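Local coordinates for protein endo-alpha-mannosidase (Bacteroides thetaiotaomicron, PDB 4ACY) that probably cleaves internal alpha-mannosidic linkages of mannose-containing glycans as a family 99 glycoside hydrolase with a TIM-barrel fold, at residues A[204-207]-A[212-215]; A[283-286]-A[290-293]; A[309-314]-A[365-370]. One frame throughout, in Å; residues are numbered along the deposited sequence.

Interaction 1: residues A[204-207]-A[212-215]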
loop_
_atom_site.group_PDB
_atom_site.type_symbol
_atom_site.label_atom_id
_atom_site.label_comp_id
_atom_site.label_asym_id
_atom_site.label_seq_id
_atom_site.Cartn_x
_atom_site.Cartn_y
_atom_site.Cartn_z
ATOM N N ALA A 204 -3.996 -10.921 20.226
ATOM C CA ALA A 204 -3.058 -11.219 21.319
ATOM C C ALA A 204 -2.665 -12.696 21.370
ATOM O O ALA A 204 -1.547 -13.029 21.767
ATOM C CB ALA A 204 -3.619 -10.748 22.657
ATOM N N LYS A 205 -3.570 -13.577 20.945
ATOM C CA LYS A 205 -3.267 -15.011 20.868
ATOM C C LYS A 205 -2.108 -15.297 19.917
ATOM O O LYS A 205 -1.375 -16.273 20.079
ATOM C CB LYS A 205 -4.501 -15.794 20.424
ATOM C CG LYS A 205 -5.625 -15.757 21.446
ATOM C CD LYS A 205 -6.881 -16.386 20.897
ATOM C CE LYS A 205 -7.915 -16.544 21.996
ATOM N NZ LYS A 205 -9.187 -17.039 21.394
ATOM N N LEU A 206 -1.978 -14.442 18.909
ATOM C CA LEU A 206 -0.954 -14.564 17.885
ATOM C C LEU A 206 0.296 -13.731 18.206
ATOM O O LEU A 206 1.416 -14.159 17.902
ATOM C CB LEU A 206 -1.544 -14.130 16.525
ATOM C CG LEU A 206 -0.627 -14.215 15.312
ATOM C CD1 LEU A 206 -0.253 -15.666 15.086
ATOM C CD2 LEU A 206 -1.306 -13.626 14.066
ATOM N N PHE A 207 0.110 -12.565 18.829
ATOM C CA PHE A 207 1.196 -11.585 18.967
ATOM C C PHE A 207 1.733 -11.365 20.392
ATOM O O PHE A 207 2.780 -10.746 20.559
ATOM C CB PHE A 207 0.793 -10.229 18.362
ATOM C CG PHE A 207 0.536 -10.259 16.878
ATOM C CD1 PHE A 207 1.350 -10.993 16.017
ATOM C CD2 PHE A 207 -0.515 -9.510 16.336
ATOM C CE1 PHE A 207 1.116 -11.000 14.637
ATOM C CE2 PHE A 207 -0.751 -9.513 14.956
ATOM C CZ PHE A 207 0.058 -10.264 14.113
ATOM N N GLU A 212 -1.600 -18.201 22.812
ATOM C CA GLU A 212 -1.859 -19.610 22.514
ATOM C C GLU A 212 -1.353 -20.089 21.156
ATOM O O GLU A 212 -0.988 -21.251 21.011
ATOM C CB GLU A 212 -3.337 -19.962 22.711
ATOM C CG GLU A 212 -4.288 -19.354 21.714
ATOM C CD GLU A 212 -5.711 -19.791 21.965
ATOM O OE1 GLU A 212 -6.279 -19.389 23.002
ATOM O OE2 GLU A 212 -6.249 -20.546 21.134
ATOM N N ILE A 213 -1.342 -19.198 20.159
ATOM C CA ILE A 213 -0.745 -19.527 18.863
ATOM C C ILE A 213 0.384 -18.546 18.507
ATOM O O ILE A 213 0.561 -18.179 17.341
ATOM C CB ILE A 213 -1.814 -19.609 17.722
ATOM C CG1 ILE A 213 -2.643 -18.320 17.642
ATOM C CG2 ILE A 213 -2.715 -20.830 17.918
ATOM C CD1 ILE A 213 -3.434 -18.162 16.314
ATOM N N SER A 214 1.151 -18.133 19.514
ATOM C CA SER A 214 2.116 -17.044 19.334
ATOM C C SER A 214 3.161 -17.338 18.274
ATOM O O SER A 214 3.638 -18.471 18.140
ATOM C CB SER A 214 2.817 -16.691 20.646
ATOM O OG SER A 214 3.677 -15.575 20.464
ATOM N N VAL A 215 3.507 -16.309 17.510
ATOM C CA VAL A 215 4.660 -16.383 16.606
ATOM C C VAL A 215 5.901 -15.740 17.245
ATOM O O VAL A 215 6.983 -15.718 16.648
ATOM C CB VAL A 215 4.386 -15.684 15.240
ATOM C CG1 VAL A 215 3.407 -16.500 14.421
ATOM C CG2 VAL A 215 3.882 -14.269 15.440
#

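Interaction 2: residues A[283-286]-A[290-293]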
loop_
_atom_site.group_PDB
_atom_site.type_symbol
_atom_site.label_atom_id
_atom_site.label_comp_id
_atom_site.label_asym_id
_atom_site.label_seq_id
_atom_site.Cartn_x
_atom_site.Cartn_y
_atom_site.Cartn_z
ATOM N N PRO A 283 -0.565 11.081 -3.144
ATOM C CA PRO A 283 -0.490 12.286 -3.999
ATOM C C PRO A 283 -1.852 12.906 -4.315
ATOM O O PRO A 283 -1.924 13.996 -4.907
ATOM C CB PRO A 283 0.178 11.761 -5.275
ATOM C CG PRO A 283 -0.258 10.352 -5.363
ATOM C CD PRO A 283 -0.335 9.850 -3.922
ATOM N N GLY A 284 -2.917 12.205 -3.920
ATOM C CA GLY A 284 -4.290 12.626 -4.175
ATOM C C GLY A 284 -5.215 11.450 -3.931
ATOM O O GLY A 284 -4.788 10.402 -3.427
ATOM N N TYR A 285 -6.487 11.612 -4.276
ATOM C CA TYR A 285 -7.450 10.508 -4.162
ATOM C C TYR A 285 -8.597 10.788 -5.116
ATOM O O TYR A 285 -9.128 11.911 -5.150
ATOM C CB TYR A 285 -7.998 10.347 -2.727
ATOM C CG TYR A 285 -8.826 9.075 -2.603
ATOM C CD1 TYR A 285 -10.136 9.003 -3.121
ATOM C CD2 TYR A 285 -8.263 7.916 -2.065
ATOM C CE1 TYR A 285 -10.875 7.815 -3.051
ATOM C CE2 TYR A 285 -8.982 6.717 -2.001
ATOM C CZ TYR A 285 -10.284 6.669 -2.485
ATOM O OH TYR A 285 -10.980 5.471 -2.415
ATOM N N ILE A 286 -8.947 9.786 -5.911
ATOM C CA ILE A 286 -10.205 9.810 -6.655
ATOM C C ILE A 286 -10.586 8.407 -7.112
ATOM O O ILE A 286 -9.793 7.698 -7.758
ATOM C CB ILE A 286 -10.227 10.845 -7.824
ATOM C CG1 ILE A 286 -11.583 10.789 -8.543
ATOM C CG2 ILE A 286 -9.056 10.593 -8.795
ATOM C CD1 ILE A 286 -11.886 12.009 -9.462
ATOM N N ILE A 290 -15.034 3.594 -10.021
ATOM C CA ILE A 290 -15.470 2.388 -9.311
ATOM C C ILE A 290 -16.471 2.679 -8.192
ATOM O O ILE A 290 -17.208 1.773 -7.801
ATOM C CB ILE A 290 -14.290 1.512 -8.790
ATOM C CG1 ILE A 290 -13.445 2.238 -7.732
ATOM C CG2 ILE A 290 -13.409 1.031 -9.948
ATOM C CD1 ILE A 290 -12.938 1.276 -6.639
ATOM N N ARG A 291 -16.496 3.921 -7.695
ATOM C CA ARG A 291 -17.426 4.348 -6.624
ATOM C C ARG A 291 -18.035 5.728 -6.926
ATOM O O ARG A 291 -17.640 6.737 -6.336
ATOM C CB ARG A 291 -16.726 4.357 -5.247
ATOM C CG ARG A 291 -16.112 3.029 -4.841
ATOM C CD ARG A 291 -15.415 3.127 -3.493
ATOM N NE ARG A 291 -14.822 1.854 -3.091
ATOM C CZ ARG A 291 -13.527 1.663 -2.848
ATOM N NH1 ARG A 291 -12.658 2.674 -2.967
ATOM N NH2 ARG A 291 -13.101 0.462 -2.467
ATOM N N PRO A 292 -19.026 5.778 -7.833
ATOM C CA PRO A 292 -19.486 7.068 -8.373
ATOM C C PRO A 292 -20.040 8.013 -7.307
ATOM O O PRO A 292 -20.033 9.224 -7.508
ATOM C CB PRO A 292 -20.593 6.682 -9.362
ATOM C CG PRO A 292 -20.381 5.249 -9.677
ATOM C CD PRO A 292 -19.570 4.620 -8.570
ATOM N N TRP A 293 -20.507 7.433 -6.195
ATOM C CA TRP A 293 -21.110 8.148 -5.067
ATOM C C TRP A 293 -20.072 8.727 -4.100
ATOM O O TRP A 293 -20.431 9.447 -3.147
ATOM C CB TRP A 293 -22.035 7.172 -4.293
ATOM C CG TRP A 293 -21.345 5.866 -4.076
ATOM C CD1 TRP A 293 -21.384 4.771 -4.891
ATOM C CD2 TRP A 293 -20.428 5.544 -3.024
ATOM N NE1 TRP A 293 -20.571 3.784 -4.406
ATOM C CE2 TRP A 293 -19.972 4.226 -3.257
ATOM C CE3 TRP A 293 -19.969 6.234 -1.887
ATOM C CZ2 TRP A 293 -19.077 3.577 -2.399
ATOM C CZ3 TRP A 293 -19.077 5.596 -1.039
ATOM C CH2 TRP A 293 -18.634 4.284 -1.300
#

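Interaction 3: residues A[309-314]-A[365-370]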
loop_
_atom_site.group_PDB
_atom_site.type_symbol
_atom_site.label_atom_id
_atom_site.label_comp_id
_atom_site.label_asym_id
_atom_site.label_seq_id
_atom_site.Cartn_x
_atom_site.Cartn_y
_atom_site.Cartn_z
ATOM N N ASP A 309 2.359 18.717 0.631
ATOM C CA ASP A 309 1.845 19.021 1.967
ATOM C C ASP A 309 1.791 17.775 2.861
ATOM O O ASP A 309 2.172 17.808 4.045
ATOM C CB ASP A 309 0.448 19.658 1.874
ATOM C CG ASP A 309 0.469 21.100 1.343
ATOM O OD1 ASP A 309 1.532 21.755 1.328
ATOM O OD2 ASP A 309 -0.605 21.606 0.958
HETATM N N MSE A 310 1.320 16.673 2.285
HETATM C CA MSE A 310 1.141 15.447 3.055
HETATM C C MSE A 310 2.494 14.819 3.413
HETATM O O MSE A 310 2.694 14.367 4.547
HETATM C CB MSE A 310 0.258 14.445 2.301
HETATM C CG MSE A 310 -0.314 13.360 3.200
HETATM SE SE MSE A 310 -1.770 12.448 2.309
HETATM C CE MSE A 310 -2.555 11.548 3.847
ATOM N N TYR A 311 3.410 14.796 2.449
ATOM C CA TYR A 311 4.725 14.197 2.688
ATOM C C TYR A 311 5.493 15.017 3.726
ATOM O O TYR A 311 6.101 14.456 4.634
ATOM C CB TYR A 311 5.510 14.059 1.379
ATOM C CG TYR A 311 6.307 12.773 1.239
ATOM C CD1 TYR A 311 7.219 12.377 2.225
ATOM C CD2 TYR A 311 6.174 11.969 0.101
ATOM C CE1 TYR A 311 7.975 11.204 2.085
ATOM C CE2 TYR A 311 6.924 10.786 -0.050
ATOM C CZ TYR A 311 7.815 10.414 0.958
ATOM O OH TYR A 311 8.571 9.266 0.862
ATOM N N LYS A 312 5.425 16.344 3.610
ATOM C CA LYS A 312 6.064 17.223 4.590
ATOM C C LYS A 312 5.534 16.959 5.997
ATOM O O LYS A 312 6.313 16.873 6.947
ATOM C CB LYS A 312 5.904 18.703 4.208
ATOM C CG LYS A 312 6.597 19.698 5.173
ATOM C CD LYS A 312 8.107 19.431 5.305
ATOM C CE LYS A 312 8.867 20.679 5.760
ATOM N NZ LYS A 312 10.269 20.325 6.145
ATOM N N ALA A 313 4.217 16.809 6.130
ATOM C CA ALA A 313 3.606 16.466 7.426
ATOM C C ALA A 313 4.135 15.135 7.985
ATOM O O ALA A 313 4.389 15.016 9.183
ATOM C CB ALA A 313 2.092 16.426 7.312
ATOM N N ALA A 314 4.288 14.139 7.117
ATOM C CA ALA A 314 4.814 12.835 7.534
ATOM C C ALA A 314 6.252 12.956 8.042
ATOM O O ALA A 314 6.590 12.404 9.083
ATOM C CB ALA A 314 4.718 11.817 6.417
ATOM N N ALA A 365 11.293 11.049 -5.041
ATOM C CA ALA A 365 12.745 11.071 -4.823
ATOM C C ALA A 365 13.172 12.300 -4.026
ATOM O O ALA A 365 14.006 12.189 -3.126
ATOM C CB ALA A 365 13.494 11.010 -6.148
ATOM N N TYR A 366 12.592 13.459 -4.362
ATOM C CA TYR A 366 12.808 14.710 -3.630
ATOM C C TYR A 366 12.436 14.580 -2.156
ATOM O O TYR A 366 13.207 14.949 -1.271
ATOM C CB TYR A 366 12.000 15.847 -4.271
ATOM C CG TYR A 366 12.014 17.099 -3.446
ATOM C CD1 TYR A 366 13.091 17.978 -3.518
ATOM C CD2 TYR A 366 10.965 17.398 -2.571
ATOM C CE1 TYR A 366 13.119 19.125 -2.747
ATOM C CE2 TYR A 366 10.983 18.541 -1.788
ATOM C CZ TYR A 366 12.066 19.406 -1.892
ATOM O OH TYR A 366 12.102 20.545 -1.139
ATOM N N TRP A 367 11.245 14.058 -1.894
ATOM C CA TRP A 367 10.777 13.883 -0.523
ATOM C C TRP A 367 11.553 12.820 0.256
ATOM O O TRP A 367 11.805 12.988 1.451
ATOM C CB TRP A 367 9.271 13.602 -0.513
ATOM C CG TRP A 367 8.533 14.871 -0.775
ATOM C CD1 TRP A 367 7.732 15.159 -1.842
ATOM C CD2 TRP A 367 8.573 16.048 0.030
ATOM N NE1 TRP A 367 7.251 16.445 -1.742
ATOM C CE2 TRP A 367 7.752 17.014 -0.601
ATOM C CE3 TRP A 367 9.214 16.379 1.230
ATOM C CZ2 TRP A 367 7.572 18.298 -0.084
ATOM C CZ3 TRP A 367 9.020 17.664 1.756
ATOM C CH2 TRP A 367 8.204 18.599 1.097
ATOM N N VAL A 368 11.927 11.738 -0.414
ATOM C CA VAL A 368 12.807 10.739 0.204
ATOM C C VAL A 368 14.123 11.400 0.652
ATOM O O VAL A 368 14.596 11.156 1.758
ATOM C CB VAL A 368 13.042 9.499 -0.710
ATOM C CG1 VAL A 368 14.146 8.584 -0.157
ATOM C CG2 VAL A 368 11.747 8.705 -0.891
ATOM N N ASP A 369 14.696 12.256 -0.191
ATOM C CA ASP A 369 15.916 12.957 0.211
ATOM C C ASP A 369 15.676 13.895 1.407
ATOM O O ASP A 369 16.499 13.949 2.333
ATOM C CB ASP A 369 16.550 13.698 -0.959
ATOM C CG ASP A 369 17.866 14.350 -0.581
ATOM O OD1 ASP A 369 18.831 13.624 -0.254
ATOM O OD2 ASP A 369 17.922 15.592 -0.598
ATOM N N GLU A 370 14.547 14.605 1.402
ATOM C CA GLU A 370 14.179 15.444 2.546
ATOM C C GLU A 370 14.020 14.600 3.805
ATOM O O GLU A 370 14.394 15.019 4.896
ATOM C CB GLU A 370 12.883 16.225 2.284
ATOM C CG GLU A 370 12.995 17.327 1.248
ATOM C CD GLU A 370 14.014 18.385 1.631
ATOM O OE1 GLU A 370 13.896 18.976 2.728
ATOM O OE2 GLU A 370 14.924 18.621 0.816
HETATM O O HOH W 1 11.458 19.895 3.383
#

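Interaction 1: residues A[204-207]-A[212-215]
The last turn of helix 200-207 is closed off by the returning loop 212-215, whose backbone pairs with the carbonyls of K205 and L206. I213 N donates a hydrogen bond to K205 O, 2.9 Å. V215 N donates one to L206 O, 3.0 Å. The I213 bond is the more bent of the two, with 143° at the hydrogen. S214 CA adds a CH...O contact to L206 O. The side chains of K205 and E212 run side by side, pointing the same way. E212 OE1 comes 3.4 Å from K205 CE, but K205 NZ is 4.1 Å from OE1, beyond a salt bridge. NZ pairs instead with E202. With L206 CG anti to the backbone N (chi1 -179°) and chi2 near 63°, CD1 comes to the loop although the side chain starts away from it. There it meets V215 CG1 at 3.8 Å and I213 CD1 at 4.2 Å. V215 CG2 reaches the edge of the F207 ring, near its plane. The turn lies against helix 161-175, whose R165 bonds I213 O and S214 O. F207 stacks on F224 of strand 223-227, the barrel strand that this loop leads into.

Interaction 2: residues A[283-286]-A[290-293]
Y285 and R291 carry this contact, and they meet only through the ends of their side chains. Their CA atoms are 12.0 Å apart. The buried surface is small, 47 Å² in all, shared almost equally between the two residues. Y285 OH lies 3.3 Å from R291 NH1. It approaches the edge of the guanidinium group, near its plane, and lies over neither face. The long directions of the two side chains cross at about a right angle, yet the planes of the phenol ring and the guanidinium are nearly parallel, 12° apart.

Two torsion patterns bring the groups together. Y285 holds CG anti to its backbone N (chi1 -172°), which lets the ring's hydroxyl end come near R291. The arginine chain is fully extended from CG to NE, and this carries the guanidinium to the tyrosine hydroxyl. I290 CD1 sits over the centre of one guanidinium face, 3.8 Å above its plane, so the group has an apolar floor on that side. Further back, R291 CB rests against a face of the W293 indole.

The polar ends share a partner. D287 OD2 takes a hydrogen bond from Y285 OH and forms a salt bridge with R291 NH1. NH1 also pairs with E332 OE2, so two carboxylates hold the same nitrogen. E332 touches the Y285 side chain as well, which links this loop to the one that follows strand 322-324.

Both segments belong to the long loop between strand 276-281 and helix 305-316. The geometry by itself assigns neither Y285 nor R291 a role in catalysis. Such loops leave the C-terminal ends of the barrel strands, the end where TIM-barrel enzymes in general carry their active site.

Interaction 3: residues A[309-314]-A[365-370]
W367 is the first residue of 365-370 to meet the other helix, and it lies against Y311. Its CB sits 3.4 Å from the centroid of the Y311 ring, straight over the face. In return Y311 CB lies 3.9 Å from the centroid of the W367 five-membered ring. These are two reciprocal CH-pi contacts. The side chains slide past each other in opposite directions, and the planes of the Y311 ring and the W367 five-membered ring are 12° apart. The rings themselves barely overlap. W367 CG stands anti to its own carbonyl carbon (chi1 -76°), which sends the indole along the side of helix 305-316. There CH2 reaches K312 CB at 3.9 Å. NE1 is hydrogen-bonded to D308 OD1, and Y366 covers the opposite indole face. Replacing Y311 with an alanine removes the ring under W367 CB, and a gap would probably open between the helices. V368 follows, its CG2 3.7 Å from Y311 OH. One turn on from Y366, E370 closes the outer side through a water. The water accepts from K312 NZ at 3.0 Å and donates to E370 OE1 at 2.7 Å. E370 OE2 also pairs with K373.

The two helix segments run nearly parallel, with axes 10.4 Å apart and crossing at -19°. They are the neighbouring outer helices that follow barrel strands 276-281 and 322-324. The Y311 side chain lies between them, touching V281 of the first strand and I322 and I324 of the second.

The three contacts follow one another along the chain, and none nests in or crosses another. Interaction 1 comes first and closes a short loop, tying the end of helix 200-207 to the loop leading to strand 223-227. Interaction 2 closes a short excursion inside the long loop between strand 276-281 and helix 305-316, tying two parts of that loop on the barrel's C-terminal side. Interaction 3 spans 50 residues, including strand 322-324, and joins the last two long helices. Interactions 1 and 2 lie on opposite sides of the chain's centre, with centres 37 Å apart. Interactions 2 and 3 are nearer, about 6 Å between closest atoms, but do not touch.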